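Side-chain contacts in DNA mismatch repair protein MutS (Thermus aquaticus, PDB 1EWQ), which recognises mismatched DNA in the first step of mismatch repair, binding the damaged duplex and ATP, which it hydrolyses weakly: residues C[14-19]-C[32-37]; C[38-43]-C[76-81]; C[57-62]-C[68-73]. One frame throughout, in Å; residues are numbered along the deposited sequence.

Contact 1 (C[14-19]-C[32-37]); sequences PPLLQQ and LLFQVG. With nucleotides of chain B.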
# COMPACT_ATOMS: atom_id res chain seq x y z
N PRO C 14 -37.88 -13.66 3.67
CA PRO C 14 -38.07 -14.76 2.71
C PRO C 14 -37.29 -15.99 3.17
O PRO C 14 -36.28 -15.86 3.86
CB PRO C 14 -37.53 -14.18 1.41
CG PRO C 14 -37.85 -12.72 1.54
CD PRO C 14 -37.47 -12.42 2.97
N PRO C 15 -37.75 -17.20 2.81
CA PRO C 15 -37.07 -18.44 3.20
C PRO C 15 -35.56 -18.44 2.97
O PRO C 15 -34.79 -18.78 3.87
CB PRO C 15 -37.79 -19.49 2.37
CG PRO C 15 -39.18 -18.97 2.34
CD PRO C 15 -38.98 -17.50 2.05
N LEU C 16 -35.14 -18.05 1.76
CA LEU C 16 -33.72 -18.00 1.41
C LEU C 16 -32.95 -17.13 2.39
O LEU C 16 -31.91 -17.54 2.92
CB LEU C 16 -33.53 -17.46 -0.01
CG LEU C 16 -32.08 -17.39 -0.52
CD1 LEU C 16 -31.51 -18.80 -0.61
CD2 LEU C 16 -32.02 -16.70 -1.88
N LEU C 17 -33.46 -15.92 2.62
CA LEU C 17 -32.81 -14.99 3.53
C LEU C 17 -32.73 -15.56 4.95
O LEU C 17 -31.90 -15.15 5.75
CB LEU C 17 -33.54 -13.65 3.52
CG LEU C 17 -33.37 -12.88 2.21
CD1 LEU C 17 -34.16 -11.57 2.25
CD2 LEU C 17 -31.88 -12.59 1.98
N GLN C 18 -33.60 -16.52 5.25
CA GLN C 18 -33.59 -17.15 6.56
C GLN C 18 -32.43 -18.12 6.59
O GLN C 18 -31.57 -18.05 7.46
CB GLN C 18 -34.89 -17.91 6.81
CG GLN C 18 -35.90 -17.13 7.62
CD GLN C 18 -35.40 -16.82 9.02
OE1 GLN C 18 -35.02 -17.72 9.77
NE2 GLN C 18 -35.40 -15.54 9.38
N GLN C 19 -32.41 -19.03 5.61
CA GLN C 19 -31.35 -20.02 5.48
C GLN C 19 -30.02 -19.28 5.55
O GLN C 19 -29.05 -19.77 6.13
CB GLN C 19 -31.51 -20.75 4.15
CG GLN C 19 -30.46 -21.80 3.86
CD GLN C 19 -30.68 -22.49 2.53
OE1 GLN C 19 -30.73 -21.85 1.49
NE2 GLN C 19 -30.81 -23.82 2.57
N LEU C 32 -19.53 -14.09 5.37
CA LEU C 32 -20.19 -15.24 4.78
C LEU C 32 -20.57 -15.04 3.31
O LEU C 32 -21.22 -14.06 2.95
CB LEU C 32 -21.43 -15.59 5.60
CG LEU C 32 -22.09 -16.94 5.31
CD1 LEU C 32 -22.60 -17.53 6.61
CD2 LEU C 32 -23.21 -16.78 4.30
N LEU C 33 -20.12 -15.98 2.48
CA LEU C 33 -20.41 -15.96 1.05
C LEU C 33 -21.44 -17.05 0.85
O LEU C 33 -21.13 -18.25 0.88
CB LEU C 33 -19.13 -16.25 0.25
CG LEU C 33 -18.05 -15.17 0.44
CD1 LEU C 33 -16.80 -15.52 -0.35
CD2 LEU C 33 -18.59 -13.82 -0.00
N PHE C 34 -22.68 -16.62 0.66
CA PHE C 34 -23.84 -17.50 0.51
C PHE C 34 -24.12 -17.86 -0.94
O PHE C 34 -24.58 -17.02 -1.72
CB PHE C 34 -25.05 -16.79 1.13
CG PHE C 34 -26.22 -17.68 1.38
CD1 PHE C 34 -26.10 -18.81 2.20
CD2 PHE C 34 -27.48 -17.35 0.87
CE1 PHE C 34 -27.21 -19.59 2.50
CE2 PHE C 34 -28.60 -18.13 1.17
CZ PHE C 34 -28.47 -19.25 1.98
N GLN C 35 -23.85 -19.11 -1.29
CA GLN C 35 -24.07 -19.61 -2.65
C GLN C 35 -25.54 -19.72 -3.05
O GLN C 35 -26.34 -20.33 -2.33
CB GLN C 35 -23.39 -20.97 -2.79
CG GLN C 35 -24.07 -21.97 -3.73
CD GLN C 35 -23.78 -21.74 -5.18
OE1 GLN C 35 -23.61 -22.68 -5.96
NE2 GLN C 35 -23.73 -20.47 -5.58
N VAL C 36 -25.89 -19.12 -4.18
CA VAL C 36 -27.25 -19.17 -4.71
C VAL C 36 -27.07 -19.26 -6.22
O VAL C 36 -26.90 -18.25 -6.89
CB VAL C 36 -28.07 -17.89 -4.39
CG1 VAL C 36 -29.52 -18.08 -4.81
CG2 VAL C 36 -27.99 -17.56 -2.92
N GLY C 37 -27.11 -20.48 -6.76
CA GLY C 37 -26.91 -20.64 -8.18
C GLY C 37 -25.44 -20.46 -8.52
O GLY C 37 -24.57 -21.02 -7.86
P DT B 15 -37.38 -17.64 -1.13
OP1 DT B 15 -36.76 -17.10 0.10
OP2 DT B 15 -38.11 -18.93 -1.09
O5' DT B 15 -38.35 -16.51 -1.68
C5' DT B 15 -38.58 -16.39 -3.07
C4' DT B 15 -39.52 -15.24 -3.34
O4' DT B 15 -39.86 -15.29 -4.75
C3' DT B 15 -40.85 -15.34 -2.61
O3' DT B 15 -41.37 -14.02 -2.40
C2' DT B 15 -41.70 -16.16 -3.55
C1' DT B 15 -41.17 -15.80 -4.93
N1 DT B 15 -41.05 -16.95 -5.85
C2 DT B 15 -41.26 -16.72 -7.19
O2 DT B 15 -41.57 -15.62 -7.65
N3 DT B 15 -41.11 -17.83 -7.99
C4 DT B 15 -40.77 -19.10 -7.60
O4 DT B 15 -40.65 -20.00 -8.44
C5 DT B 15 -40.56 -19.27 -6.18
C7 DT B 15 -40.18 -20.62 -5.65
C6 DT B 15 -40.71 -18.20 -5.38
P DC B 14 -33.72 -22.63 -4.22
OP1 DC B 14 -33.23 -22.98 -2.86
OP2 DC B 14 -34.55 -23.61 -4.97
O5' DC B 14 -34.48 -21.24 -4.10
C5' DC B 14 -33.79 -20.09 -3.62
C4' DC B 14 -34.67 -18.87 -3.69
O4' DC B 14 -35.02 -18.58 -5.06
C3' DC B 14 -35.99 -18.97 -2.93
O3' DC B 14 -36.25 -17.73 -2.28
C2' DC B 14 -37.00 -19.24 -4.03
C1' DC B 14 -36.43 -18.44 -5.18
N1 DC B 14 -36.82 -18.88 -6.54
C2 DC B 14 -37.47 -17.96 -7.39
O2 DC B 14 -37.73 -16.82 -6.96
N3 DC B 14 -37.80 -18.34 -8.65
C4 DC B 14 -37.52 -19.57 -9.07
N4 DC B 14 -37.85 -19.90 -10.32
C5 DC B 14 -36.89 -20.54 -8.22
C6 DC B 14 -36.56 -20.15 -6.98
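Leu-16 meets Phe-34 at the ring's edge, its CD1 lying near the ring plane and 3.5 Å from CE2. The leucine and the ring run alongside one another with their ends pointing opposite ways, while the other leucine branch turns to Val-36, where CD2 and CG1 approach tip to tip at 4.1 Å. Gln-19, one helical turn on, crosses the tip of the same ring at about a right angle. Its extended chain sets CG in the ring plane beside CZ, and its amide, turned 71° from the ring, brings OE1 obliquely to 3.5 Å from CZ. The amide is held from outside the contact, NE2 bonding to Val-108 O. Tyr-20 packs its ring against Phe-34, and Arg-110 touches the side chains of Leu-16, Gln-19, Phe-34 and Val-36. The start of helix 15-26 thus lies against strand 31-36, with Pro-14 as N-cap. From there the Leu-16 backbone N donates to OP1 of DT15 of chain B in a short, nearly straight bond (2.5 Å, 168°), and Pro-14 CB and the ring of Pro-15 lie against the same phosphate. A largely apolar contact, with one amide at its margin, presents a helix N-terminus whose partial positive charge should favour the DNA phosphate.

Contact 2 (C[38-43]-C[76-81]); sequences DFYECF and RAFEAY. With nucleotides of chain A; nucleotides of chain B.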
# COMPACT_ATOMS: atom_id res chain seq x y z
N ASP C 38 -25.14 -19.67 -9.55
CA ASP C 38 -23.75 -19.44 -9.95
C ASP C 38 -23.13 -18.19 -9.34
O ASP C 38 -22.20 -17.61 -9.90
CB ASP C 38 -23.65 -19.37 -11.47
CG ASP C 38 -24.11 -20.65 -12.14
OD1 ASP C 38 -23.59 -21.73 -11.79
OD2 ASP C 38 -24.99 -20.57 -13.01
N PHE C 39 -23.66 -17.76 -8.20
CA PHE C 39 -23.14 -16.59 -7.51
C PHE C 39 -23.04 -16.80 -6.00
O PHE C 39 -23.85 -17.51 -5.41
CB PHE C 39 -24.04 -15.37 -7.76
CG PHE C 39 -23.92 -14.78 -9.14
CD1 PHE C 39 -24.53 -15.40 -10.22
CD2 PHE C 39 -23.19 -13.61 -9.35
CE1 PHE C 39 -24.42 -14.85 -11.50
CE2 PHE C 39 -23.08 -13.06 -10.62
CZ PHE C 39 -23.70 -13.68 -11.70
N TYR C 40 -22.03 -16.18 -5.39
CA TYR C 40 -21.84 -16.20 -3.94
C TYR C 40 -22.36 -14.82 -3.56
O TYR C 40 -21.76 -13.81 -3.91
CB TYR C 40 -20.36 -16.29 -3.57
CG TYR C 40 -19.84 -17.70 -3.49
CD1 TYR C 40 -18.80 -18.12 -4.31
CD2 TYR C 40 -20.39 -18.61 -2.58
CE1 TYR C 40 -18.31 -19.42 -4.23
CE2 TYR C 40 -19.91 -19.91 -2.49
CZ TYR C 40 -18.86 -20.31 -3.31
OH TYR C 40 -18.37 -21.59 -3.21
N GLU C 41 -23.48 -14.79 -2.85
CA GLU C 41 -24.08 -13.51 -2.49
C GLU C 41 -24.03 -13.14 -1.01
O GLU C 41 -23.84 -13.99 -0.14
CB GLU C 41 -25.53 -13.50 -2.97
CG GLU C 41 -25.75 -14.26 -4.28
CD GLU C 41 -27.19 -14.26 -4.74
OE1 GLU C 41 -28.10 -14.44 -3.90
OE2 GLU C 41 -27.43 -14.08 -5.95
N CYS C 42 -24.21 -11.85 -0.76
CA CYS C 42 -24.22 -11.29 0.59
C CYS C 42 -25.41 -10.35 0.62
O CYS C 42 -25.75 -9.75 -0.39
CB CYS C 42 -22.95 -10.50 0.88
SG CYS C 42 -21.44 -11.48 0.92
N PHE C 43 -26.05 -10.23 1.78
CA PHE C 43 -27.21 -9.35 1.92
C PHE C 43 -27.04 -8.37 3.09
O PHE C 43 -26.08 -8.46 3.85
CB PHE C 43 -28.49 -10.18 2.11
CG PHE C 43 -28.68 -11.25 1.07
CD1 PHE C 43 -28.28 -12.56 1.31
CD2 PHE C 43 -29.24 -10.94 -0.17
CE1 PHE C 43 -28.44 -13.54 0.33
CE2 PHE C 43 -29.40 -11.91 -1.14
CZ PHE C 43 -29.00 -13.21 -0.89
N ARG C 76 -17.43 -18.69 -10.74
CA ARG C 76 -16.34 -18.87 -11.69
C ARG C 76 -15.02 -18.32 -11.17
O ARG C 76 -14.00 -19.01 -11.20
CB ARG C 76 -16.67 -18.19 -13.03
CG ARG C 76 -16.56 -16.65 -13.01
CD ARG C 76 -16.81 -16.00 -14.38
NE ARG C 76 -18.23 -15.92 -14.74
CZ ARG C 76 -18.96 -16.94 -15.18
NH1 ARG C 76 -18.42 -18.15 -15.34
NH2 ARG C 76 -20.24 -16.76 -15.48
N ALA C 77 -15.04 -17.08 -10.70
CA ALA C 77 -13.85 -16.41 -10.21
C ALA C 77 -13.79 -16.33 -8.68
O ALA C 77 -13.30 -15.34 -8.13
CB ALA C 77 -13.77 -15.02 -10.81
N PHE C 78 -14.28 -17.36 -8.01
CA PHE C 78 -14.29 -17.39 -6.55
C PHE C 78 -12.91 -17.14 -5.93
O PHE C 78 -12.72 -16.18 -5.18
CB PHE C 78 -14.84 -18.72 -6.02
CG PHE C 78 -14.57 -18.94 -4.56
CD1 PHE C 78 -15.08 -18.06 -3.60
CD2 PHE C 78 -13.77 -20.00 -4.13
CE1 PHE C 78 -14.80 -18.24 -2.25
CE2 PHE C 78 -13.48 -20.18 -2.78
CZ PHE C 78 -13.99 -19.29 -1.84
N GLU C 79 -11.95 -18.02 -6.22
CA GLU C 79 -10.61 -17.88 -5.66
C GLU C 79 -10.00 -16.50 -5.90
O GLU C 79 -9.42 -15.91 -5.00
CB GLU C 79 -9.67 -18.98 -6.20
CG GLU C 79 -9.98 -20.38 -5.66
CD GLU C 79 -8.92 -21.41 -6.01
OE1 GLU C 79 -7.86 -21.01 -6.55
OE2 GLU C 79 -9.13 -22.61 -5.75
N ALA C 80 -10.15 -15.97 -7.11
CA ALA C 80 -9.60 -14.66 -7.44
C ALA C 80 -10.17 -13.59 -6.51
O ALA C 80 -9.44 -12.73 -6.03
CB ALA C 80 -9.89 -14.30 -8.90
N TYR C 81 -11.48 -13.64 -6.28
CA TYR C 81 -12.14 -12.67 -5.40
C TYR C 81 -11.71 -12.90 -3.95
O TYR C 81 -11.47 -11.95 -3.21
CB TYR C 81 -13.66 -12.80 -5.51
CG TYR C 81 -14.28 -12.16 -6.74
CD1 TYR C 81 -14.31 -10.78 -6.90
CD2 TYR C 81 -14.89 -12.95 -7.72
CE1 TYR C 81 -14.94 -10.19 -8.01
CE2 TYR C 81 -15.51 -12.38 -8.83
CZ TYR C 81 -15.54 -11.00 -8.97
OH TYR C 81 -16.21 -10.44 -10.04
P DT A 13 -27.92 -6.11 -11.32
OP1 DT A 13 -28.06 -4.65 -11.07
OP2 DT A 13 -28.22 -6.66 -12.66
O5' DT A 13 -26.45 -6.54 -10.93
C5' DT A 13 -26.29 -7.77 -10.26
C4' DT A 13 -25.03 -7.78 -9.43
O4' DT A 13 -25.23 -8.85 -8.49
C3' DT A 13 -23.79 -8.14 -10.24
O3' DT A 13 -22.62 -7.52 -9.70
C2' DT A 13 -23.75 -9.66 -10.16
C1' DT A 13 -24.52 -10.01 -8.89
N1 DT A 13 -25.51 -11.10 -9.05
C2 DT A 13 -25.88 -11.79 -7.93
O2 DT A 13 -25.47 -11.53 -6.81
N3 DT A 13 -26.77 -12.81 -8.15
C4 DT A 13 -27.31 -13.19 -9.36
O4 DT A 13 -28.08 -14.15 -9.41
C5 DT A 13 -26.91 -12.40 -10.50
C7 DT A 13 -27.48 -12.71 -11.84
C6 DT A 13 -26.03 -11.41 -10.29
P DG A 14 -21.63 -6.72 -10.69
OP1 DG A 14 -20.61 -6.02 -9.86
OP2 DG A 14 -22.44 -5.94 -11.66
O5' DG A 14 -20.89 -7.86 -11.50
C5' DG A 14 -20.17 -8.89 -10.84
C4' DG A 14 -19.76 -9.94 -11.84
O4' DG A 14 -20.94 -10.67 -12.27
C3' DG A 14 -19.11 -9.39 -13.10
O3' DG A 14 -18.06 -10.26 -13.51
C2' DG A 14 -20.25 -9.37 -14.11
C1' DG A 14 -21.13 -10.54 -13.68
N9 DG A 14 -22.56 -10.33 -13.91
C8 DG A 14 -23.27 -9.19 -13.64
N7 DG A 14 -24.54 -9.30 -13.92
C5 DG A 14 -24.68 -10.59 -14.41
C6 DG A 14 -25.83 -11.28 -14.87
O6 DG A 14 -27.00 -10.87 -14.94
N1 DG A 14 -25.53 -12.58 -15.27
C2 DG A 14 -24.28 -13.14 -15.23
N2 DG A 14 -24.20 -14.42 -15.63
N3 DG A 14 -23.19 -12.50 -14.82
C4 DG A 14 -23.46 -11.24 -14.42
P DC B 12 -28.63 -22.32 -15.91
OP1 DC B 12 -27.40 -23.13 -16.08
OP2 DC B 12 -29.91 -22.78 -16.52
O5' DC B 12 -28.84 -22.12 -14.34
C5' DC B 12 -27.72 -21.89 -13.50
C4' DC B 12 -28.16 -21.64 -12.08
O4' DC B 12 -28.85 -20.37 -12.00
C3' DC B 12 -29.09 -22.68 -11.48
O3' DC B 12 -28.72 -22.87 -10.12
C2' DC B 12 -30.46 -22.03 -11.60
C1' DC B 12 -30.16 -20.54 -11.48
N1 DC B 12 -31.04 -19.66 -12.27
C2 DC B 12 -31.32 -18.37 -11.79
O2 DC B 12 -30.90 -18.04 -10.67
N3 DC B 12 -32.05 -17.52 -12.55
C4 DC B 12 -32.52 -17.93 -13.74
N4 DC B 12 -33.22 -17.05 -14.46
C5 DC B 12 -32.29 -19.25 -14.23
C6 DC B 12 -31.55 -20.07 -13.47
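Tyr-40 and Phe-78 pair their rings on one side of strand 39-43 while the residues flanking Tyr-40, Phe-39 and Glu-41, both engage a single thymidine of the bound DNA. The two rings meet obliquely, with planes 50° apart and centroids separated by 5.1 Å. Contact is made along one flank of each ring, closest between Tyr-40 CE1 and Phe-78 CD1 at 3.6 Å, with Phe-78 CG and CB also near CE1. The phenylalanine reaches the tyrosine ring because its CG is anti to the backbone N (chi1 166°) at the first turn of helix 78-87. Beyond the pair, the tyrosine hydroxyl bonds to Asp-96 OD1, which fixes the far end of the ring, and Leu-75 packs beside it.

Phe-39 spreads its ring over the base of DT13 of chain A, whose C6 sits 3.4 Å above the ring plane, toward the rim. Its CZ abuts the next base edge-on, 3.4 Å from N3 of DG14 of chain A, an atom of the minor-groove side. Glu-41 stretches alongside, and its OE2 accepts the N3 hydrogen of DT13 in a short, nearly straight bond (2.6 Å, 174°). At the start of the strand Asp-38 OD2 approaches the sugar of the other DNA strand, 3.1 Å from C5' of DC12 of chain B. Helix 78-87 comes near the DNA too, with Tyr-81 OH 3.9 Å from O3' of DG14. Phe-39 and Glu-41 form the Phe-X-Glu motif by which MutS proteins read a mismatch from the minor groove, and here the intervening Tyr-40 ties that strand to the helix behind it.

Contact 3 (C[57-62]-C[68-73]); sequences VLTHKT and TPMAGI. With nucleotides of chain A.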
# COMPACT_ATOMS: atom_id res chain seq x y z
N VAL C 57 -21.24 -3.88 -8.00
CA VAL C 57 -22.49 -3.14 -8.11
C VAL C 57 -23.34 -3.59 -6.93
O VAL C 57 -23.39 -4.78 -6.61
CB VAL C 57 -23.22 -3.48 -9.42
CG1 VAL C 57 -24.59 -2.81 -9.45
CG2 VAL C 57 -22.39 -3.02 -10.61
N LEU C 58 -24.00 -2.65 -6.27
CA LEU C 58 -24.83 -2.99 -5.13
C LEU C 58 -26.31 -3.01 -5.55
O LEU C 58 -26.91 -1.97 -5.78
CB LEU C 58 -24.64 -1.96 -4.02
CG LEU C 58 -24.84 -2.40 -2.57
CD1 LEU C 58 -25.03 -1.15 -1.73
CD2 LEU C 58 -26.04 -3.32 -2.43
N THR C 59 -26.89 -4.20 -5.66
CA THR C 59 -28.29 -4.32 -6.05
C THR C 59 -29.18 -4.49 -4.82
O THR C 59 -28.88 -3.95 -3.75
CB THR C 59 -28.54 -5.54 -6.98
OG1 THR C 59 -27.39 -5.78 -7.80
CG2 THR C 59 -29.73 -5.27 -7.88
N HIS C 60 -30.26 -5.24 -4.97
CA HIS C 60 -31.20 -5.49 -3.88
C HIS C 60 -32.00 -6.75 -4.17
O HIS C 60 -32.11 -7.18 -5.32
CB HIS C 60 -32.14 -4.31 -3.72
CG HIS C 60 -32.36 -3.54 -4.98
ND1 HIS C 60 -31.48 -2.59 -5.43
CD2 HIS C 60 -33.33 -3.64 -5.93
CE1 HIS C 60 -31.89 -2.13 -6.60
NE2 HIS C 60 -33.00 -2.75 -6.93
N LYS C 61 -32.55 -7.34 -3.12
CA LYS C 61 -33.35 -8.56 -3.24
C LYS C 61 -34.73 -8.24 -2.68
O LYS C 61 -34.95 -8.29 -1.46
CB LYS C 61 -32.71 -9.69 -2.43
CG LYS C 61 -33.23 -11.09 -2.77
CD LYS C 61 -33.01 -11.40 -4.24
CE LYS C 61 -33.21 -12.88 -4.54
NZ LYS C 61 -32.16 -13.72 -3.90
N THR C 62 -35.67 -7.91 -3.56
CA THR C 62 -37.01 -7.55 -3.14
C THR C 62 -37.97 -8.73 -3.03
O THR C 62 -37.98 -9.63 -3.87
CB THR C 62 -37.63 -6.50 -4.09
OG1 THR C 62 -36.88 -5.29 -4.01
CG2 THR C 62 -39.08 -6.22 -3.71
N THR C 68 -33.92 -6.00 0.65
CA THR C 68 -32.65 -5.91 1.35
C THR C 68 -31.50 -5.73 0.37
O THR C 68 -31.60 -6.13 -0.80
CB THR C 68 -32.38 -7.18 2.19
OG1 THR C 68 -31.16 -7.02 2.92
CG2 THR C 68 -32.26 -8.41 1.28
N PRO C 69 -30.41 -5.12 0.82
CA PRO C 69 -29.25 -4.92 -0.06
C PRO C 69 -28.68 -6.27 -0.51
O PRO C 69 -28.73 -7.25 0.24
CB PRO C 69 -28.29 -4.13 0.83
CG PRO C 69 -29.21 -3.33 1.69
CD PRO C 69 -30.26 -4.34 2.07
N MSE C 70 -28.13 -6.31 -1.72
CA MSE C 70 -27.56 -7.55 -2.25
C MSE C 70 -26.32 -7.31 -3.10
O MSE C 70 -26.28 -6.41 -3.93
CB MSE C 70 -28.60 -8.29 -3.11
CG MSE C 70 -28.05 -9.56 -3.75
SE MSE C 70 -29.32 -10.48 -4.87
CE MSE C 70 -28.86 -9.67 -6.55
N ALA C 71 -25.30 -8.12 -2.86
CA ALA C 71 -24.05 -8.05 -3.61
C ALA C 71 -23.61 -9.49 -3.86
O ALA C 71 -23.81 -10.35 -3.01
CB ALA C 71 -23.00 -7.30 -2.83
N GLY C 72 -23.02 -9.76 -5.02
CA GLY C 72 -22.61 -11.12 -5.28
C GLY C 72 -21.52 -11.24 -6.33
O GLY C 72 -21.27 -10.31 -7.08
N ILE C 73 -20.89 -12.41 -6.38
CA ILE C 73 -19.83 -12.67 -7.33
C ILE C 73 -20.03 -14.04 -7.95
O ILE C 73 -20.51 -14.97 -7.29
CB ILE C 73 -18.45 -12.65 -6.63
CG1 ILE C 73 -18.42 -13.70 -5.51
CG2 ILE C 73 -18.17 -11.25 -6.08
CD1 ILE C 73 -17.09 -13.84 -4.81
P DT A 13 -27.92 -6.11 -11.32
OP1 DT A 13 -28.06 -4.65 -11.07
OP2 DT A 13 -28.22 -6.66 -12.66
O5' DT A 13 -26.45 -6.54 -10.93
C5' DT A 13 -26.29 -7.77 -10.26
C4' DT A 13 -25.03 -7.78 -9.43
O4' DT A 13 -25.23 -8.85 -8.49
C3' DT A 13 -23.79 -8.14 -10.24
O3' DT A 13 -22.62 -7.52 -9.70
C2' DT A 13 -23.75 -9.66 -10.16
C1' DT A 13 -24.52 -10.01 -8.89
N1 DT A 13 -25.51 -11.10 -9.05
C2 DT A 13 -25.88 -11.79 -7.93
O2 DT A 13 -25.47 -11.53 -6.81
N3 DT A 13 -26.77 -12.81 -8.15
C4 DT A 13 -27.31 -13.19 -9.36
O4 DT A 13 -28.08 -14.15 -9.41
C5 DT A 13 -26.91 -12.40 -10.50
C7 DT A 13 -27.48 -12.71 -11.84
C6 DT A 13 -26.03 -11.41 -10.29
P DG A 14 -21.63 -6.72 -10.69
OP1 DG A 14 -20.61 -6.02 -9.86
OP2 DG A 14 -22.44 -5.94 -11.66
O5' DG A 14 -20.89 -7.86 -11.50
C5' DG A 14 -20.17 -8.89 -10.84
C4' DG A 14 -19.76 -9.94 -11.84
O4' DG A 14 -20.94 -10.67 -12.27
C3' DG A 14 -19.11 -9.39 -13.10
O3' DG A 14 -18.06 -10.26 -13.51
C2' DG A 14 -20.25 -9.37 -14.11
C1' DG A 14 -21.13 -10.54 -13.68
N9 DG A 14 -22.56 -10.33 -13.91
C8 DG A 14 -23.27 -9.19 -13.64
N7 DG A 14 -24.54 -9.30 -13.92
C5 DG A 14 -24.68 -10.59 -14.41
C6 DG A 14 -25.83 -11.28 -14.87
O6 DG A 14 -27.00 -10.87 -14.94
N1 DG A 14 -25.53 -12.58 -15.27
C2 DG A 14 -24.28 -13.14 -15.23
N2 DG A 14 -24.20 -14.42 -15.63
N3 DG A 14 -23.19 -12.50 -14.82
C4 DG A 14 -23.46 -11.24 -14.42
P DG A 12 -34.03 -6.62 -11.19
OP1 DG A 12 -34.67 -5.47 -10.51
OP2 DG A 12 -33.96 -6.66 -12.67
O5' DG A 12 -32.53 -6.74 -10.66
C5' DG A 12 -32.24 -7.28 -9.37
C4' DG A 12 -30.88 -7.93 -9.41
O4' DG A 12 -31.04 -9.36 -9.61
C3' DG A 12 -30.07 -7.39 -10.59
O3' DG A 12 -28.79 -6.91 -10.23
C2' DG A 12 -29.98 -8.55 -11.55
C1' DG A 12 -30.29 -9.80 -10.73
N9 DG A 12 -31.12 -10.71 -11.52
C8 DG A 12 -31.82 -10.36 -12.65
N7 DG A 12 -32.42 -11.36 -13.22
C5 DG A 12 -32.11 -12.45 -12.42
C6 DG A 12 -32.48 -13.82 -12.56
O6 DG A 12 -33.16 -14.34 -13.45
N1 DG A 12 -31.97 -14.60 -11.53
C2 DG A 12 -31.20 -14.13 -10.50
N2 DG A 12 -30.81 -15.05 -9.61
N3 DG A 12 -30.84 -12.85 -10.35
C4 DG A 12 -31.33 -12.07 -11.35
O HOH W 1 -22.73 -7.46 -6.98
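The beta hairpin of strands 59-62 and 67-74, which forms one margin of the mismatch-binding domain's sheet, brings Thr-59 opposite Met-70 and Lys-61 opposite Thr-68 as antiparallel hydrogen-bonded pairs. Each pair has two backbone bonds of unequal geometry. The amide of Thr-59 meets Met-70 O at 2.9 Å with a C=O...N angle of 165°, whereas Met-70 N reaches Thr-59 O from well above the carbonyl plane (63° out of it) at 3.2 Å. The second pair repeats this: Lys-61 N to Thr-68 O is the shorter bond, at 2.8 Å, and Thr-68 N again approaches Lys-61 O from out of plane. Between them His-60 and Pro-69 form the non-hydrogen-bonded pair, with side chains turned apart, and His-60 CA makes a CH...O contact with Thr-68 O.

On the face carrying Thr-59, Lys-61, Thr-68 and Met-70, the selenomethionine Met-70 runs out from the strand and then bends at its last torsion (chi3 93°). Its SE meets Lys-61 CD obliquely at 3.9 Å, and the bend carries CE to 3.8 Å from O4' of DG12 of chain A. Leu-58 CD2 packs on Pro-69 CB and lies close to Met-70 O.

DNA contacts gather around the beginning of strand 59-62 and the neighbouring Val-57 and Gly-72. Thr-59 OG1 donates to O3' of DG12, and Val-57 N bonds straight to OP1 of DG14 of chain A at 2.9 Å. A water joins Val-57 O, Gly-72 N and O3' of DT13 of chain A. Gly-72, lacking a side chain, lets O2 of that thymine come within 3.3 Å of its CA. This is a two-stranded antiparallel hairpin serving as a DNA-binding edge of MutS domain I.

Overall arrangement
All three contacts reach one mixed sheet of MutS domain I, with centres 12 to 13 Å apart. Strand 39-43 lies between strands 31-36 and 67-74: Phe-34 O probably bonds to Glu-41 N on one side, at 2.7 Å, and Ile-73 O to Tyr-40 N on the other, also at 2.7 Å. Contact 3 is nested within the loop closed by contact 2, while contact 1 precedes both along the chain. Contacts 1 and 3 meet directly where Leu-16 CD2 packs on Lys-61 NZ (3.6 Å). Around the DNA, contact 1 meets a phosphate of chain B, contact 2 mainly the thymine base, and contact 3 mainly the backbone of chain A. The predicted ATP site lies away from all three.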